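Local coordinates for protein aspartate aminotransferase (Leishmania major, PDB 4H51) that probably transfers the amino group of aspartate to 2-oxoglutarate, using pyridoxal 5'-phosphate as cofactor and working as a homodimer, at residues K37-A42 with K46-I51. Numbering follows the deposited sequence.
Sequences KRAAAA and KANLVI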
loop_
_atom_site.group_PDB
_atom_site.type_symbol
_atom_site.label_atom_id
_atom_site.label_comp_id
_atom_site.label_asym_id
_atom_site.label_seq_id
_atom_site.Cartn_x
_atom_site.Cartn_y
_atom_site.Cartn_z
ATOM N N LYS B 37 5.095 10.921 -18.629
ATOM C CA LYS B 37 6.215 11.806 -18.239
ATOM C C LYS B 37 6.706 12.592 -19.461
ATOM O O LYS B 37 6.909 13.829 -19.381
ATOM C CB LYS B 37 7.353 10.997 -17.580
ATOM N N ARG B 38 6.879 11.920 -20.598
ATOM C CA ARG B 38 7.275 12.655 -21.825
ATOM C C ARG B 38 6.230 13.717 -22.200
ATOM O O ARG B 38 6.548 14.895 -22.404
ATOM C CB ARG B 38 7.443 11.712 -23.002
ATOM C CG ARG B 38 7.601 12.436 -24.340
ATOM C CD ARG B 38 7.649 11.421 -25.460
ATOM N NE ARG B 38 7.642 12.035 -26.792
ATOM C CZ ARG B 38 7.605 11.339 -27.929
ATOM N NH1 ARG B 38 7.546 10.009 -27.899
ATOM N NH2 ARG B 38 7.593 11.950 -29.107
ATOM N N ALA B 39 4.970 13.280 -22.289
ATOM C CA ALA B 39 3.859 14.175 -22.617
ATOM C C ALA B 39 3.867 15.463 -21.756
ATOM O O ALA B 39 3.668 16.557 -22.278
ATOM C CB ALA B 39 2.534 13.423 -22.472
ATOM N N ALA B 40 4.071 15.306 -20.444
ATOM C CA ALA B 40 4.015 16.427 -19.492
ATOM C C ALA B 40 5.198 17.339 -19.681
ATOM O O ALA B 40 5.116 18.539 -19.390
ATOM C CB ALA B 40 3.964 15.934 -18.050
ATOM N N ALA B 41 6.299 16.756 -20.143
ATOM C CA ALA B 41 7.526 17.500 -20.391
ATOM C C ALA B 41 7.483 18.244 -21.741
ATOM O O ALA B 41 8.205 19.228 -21.923
ATOM C CB ALA B 41 8.725 16.553 -20.309
ATOM N N ALA B 42 6.634 17.837 -22.680
ATOM C CA ALA B 42 6.710 18.448 -24.046
ATOM C C ALA B 42 6.302 19.937 -24.135
ATOM O O ALA B 42 5.448 20.418 -23.373
ATOM C CB ALA B 42 5.890 17.661 -25.032
ATOM N N LYS B 46 0.040 20.949 -27.442
ATOM C CA LYS B 46 0.047 19.494 -27.165
ATOM C C LYS B 46 -1.293 19.019 -26.577
ATOM O O LYS B 46 -2.079 19.802 -26.039
ATOM C CB LYS B 46 1.200 19.109 -26.237
ATOM C CG LYS B 46 1.113 19.630 -24.829
ATOM C CD LYS B 46 2.318 19.252 -23.967
ATOM C CE LYS B 46 2.115 19.746 -22.546
ATOM N NZ LYS B 46 3.134 19.319 -21.547
ATOM N N ALA B 47 -1.559 17.721 -26.727
ATOM C CA ALA B 47 -2.670 17.081 -26.040
ATOM C C ALA B 47 -2.070 15.889 -25.300
ATOM O O ALA B 47 -1.576 14.963 -25.904
ATOM C CB ALA B 47 -3.749 16.638 -27.029
ATOM N N ASN B 48 -2.067 15.971 -23.990
ATOM C CA ASN B 48 -1.526 14.935 -23.188
ATOM C C ASN B 48 -2.694 13.994 -22.865
ATOM O O ASN B 48 -3.432 14.229 -21.906
ATOM C CB ASN B 48 -0.847 15.494 -21.943
ATOM C CG ASN B 48 -0.343 14.410 -21.020
ATOM O OD1 ASN B 48 -0.519 13.226 -21.290
ATOM N ND2 ASN B 48 0.266 14.808 -19.911
ATOM N N LEU B 49 -2.849 12.944 -23.670
ATOM C CA LEU B 49 -3.940 12.001 -23.478
ATOM C C LEU B 49 -3.503 10.587 -23.059
ATOM O O LEU B 49 -4.170 9.601 -23.420
ATOM C CB LEU B 49 -4.769 11.910 -24.771
ATOM C CG LEU B 49 -5.096 13.258 -25.434
ATOM C CD1 LEU B 49 -5.797 13.027 -26.767
ATOM C CD2 LEU B 49 -5.927 14.102 -24.464
ATOM N N VAL B 50 -2.437 10.498 -22.267
ATOM C CA VAL B 50 -1.859 9.175 -21.886
ATOM C C VAL B 50 -2.559 8.514 -20.734
ATOM O O VAL B 50 -3.358 7.587 -20.985
ATOM C CB VAL B 50 -0.355 9.234 -21.607
ATOM C CG1 VAL B 50 0.167 7.824 -21.289
ATOM C CG2 VAL B 50 0.368 9.865 -22.800
ATOM N N ILE B 51 -2.317 8.944 -19.487
ATOM C CA ILE B 51 -2.986 8.352 -18.330
ATOM C C ILE B 51 -4.454 8.639 -18.274
ATOM O O ILE B 51 -4.877 9.760 -18.554
ATOM C CB ILE B 51 -2.357 8.802 -16.948
ATOM C CG1 ILE B 51 -1.002 8.161 -16.768
ATOM C CG2 ILE B 51 -3.237 8.403 -15.764
ATOM C CD1 ILE B 51 -0.201 8.756 -15.625
#
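Lys46 reaches across from just before the short strand 47-48 to the C-terminal end of helix 31-41 and gives its ammonium group to a carbonyl of the last turn and another just past the end of the helix. NZ donates to Ala39 O at 2.9 Å and to Ala42 O at 3.1 Å. Both bonds lie in the plane of their carbonyl and fall on a lone pair, with C=O...N angles of 140° and 137°. Ala40 O also stands 3.0 Å from NZ, but at an angle too poor for a hydrogen bond. The side chain gets there because CG sits between the backbone N and the carbonyl carbon (chi1 67°) and the chain beyond it is fully extended; on the way CD passes 4.1 Å from Ala42 CB.

The tight part is centred on buried Ala39. Its methyl group lies over the face of the Asn48 amide, CB 3.4 Å from CG and 3.3 Å from OD1, and meets Val50 CG2 more loosely at 4.2 Å. Asn48 OD1 also accepts a long, weak bond from the backbone N of Val50, which ties the amide to the turn that follows the strand. Phe386, on the parallel partner strand 385-386, packs on Ala39 and Ala42, while Val50 reaches back to Leu35 and Ala36 of the same helix.

Toward solvent the contact thins out: exposed Ala40 turns its methyl away, and Asn48 ND2 lies 3.9 Å from Ala40 N, with no hydrogen bond between them.

The chemistry is that of a lysine ammonium held by two carbonyl oxygens at a helix C terminus. The positive charge probably offsets the negative end of the helix dipole, fastening the helix to the small domain's short strand 47-48 across a three-residue connection.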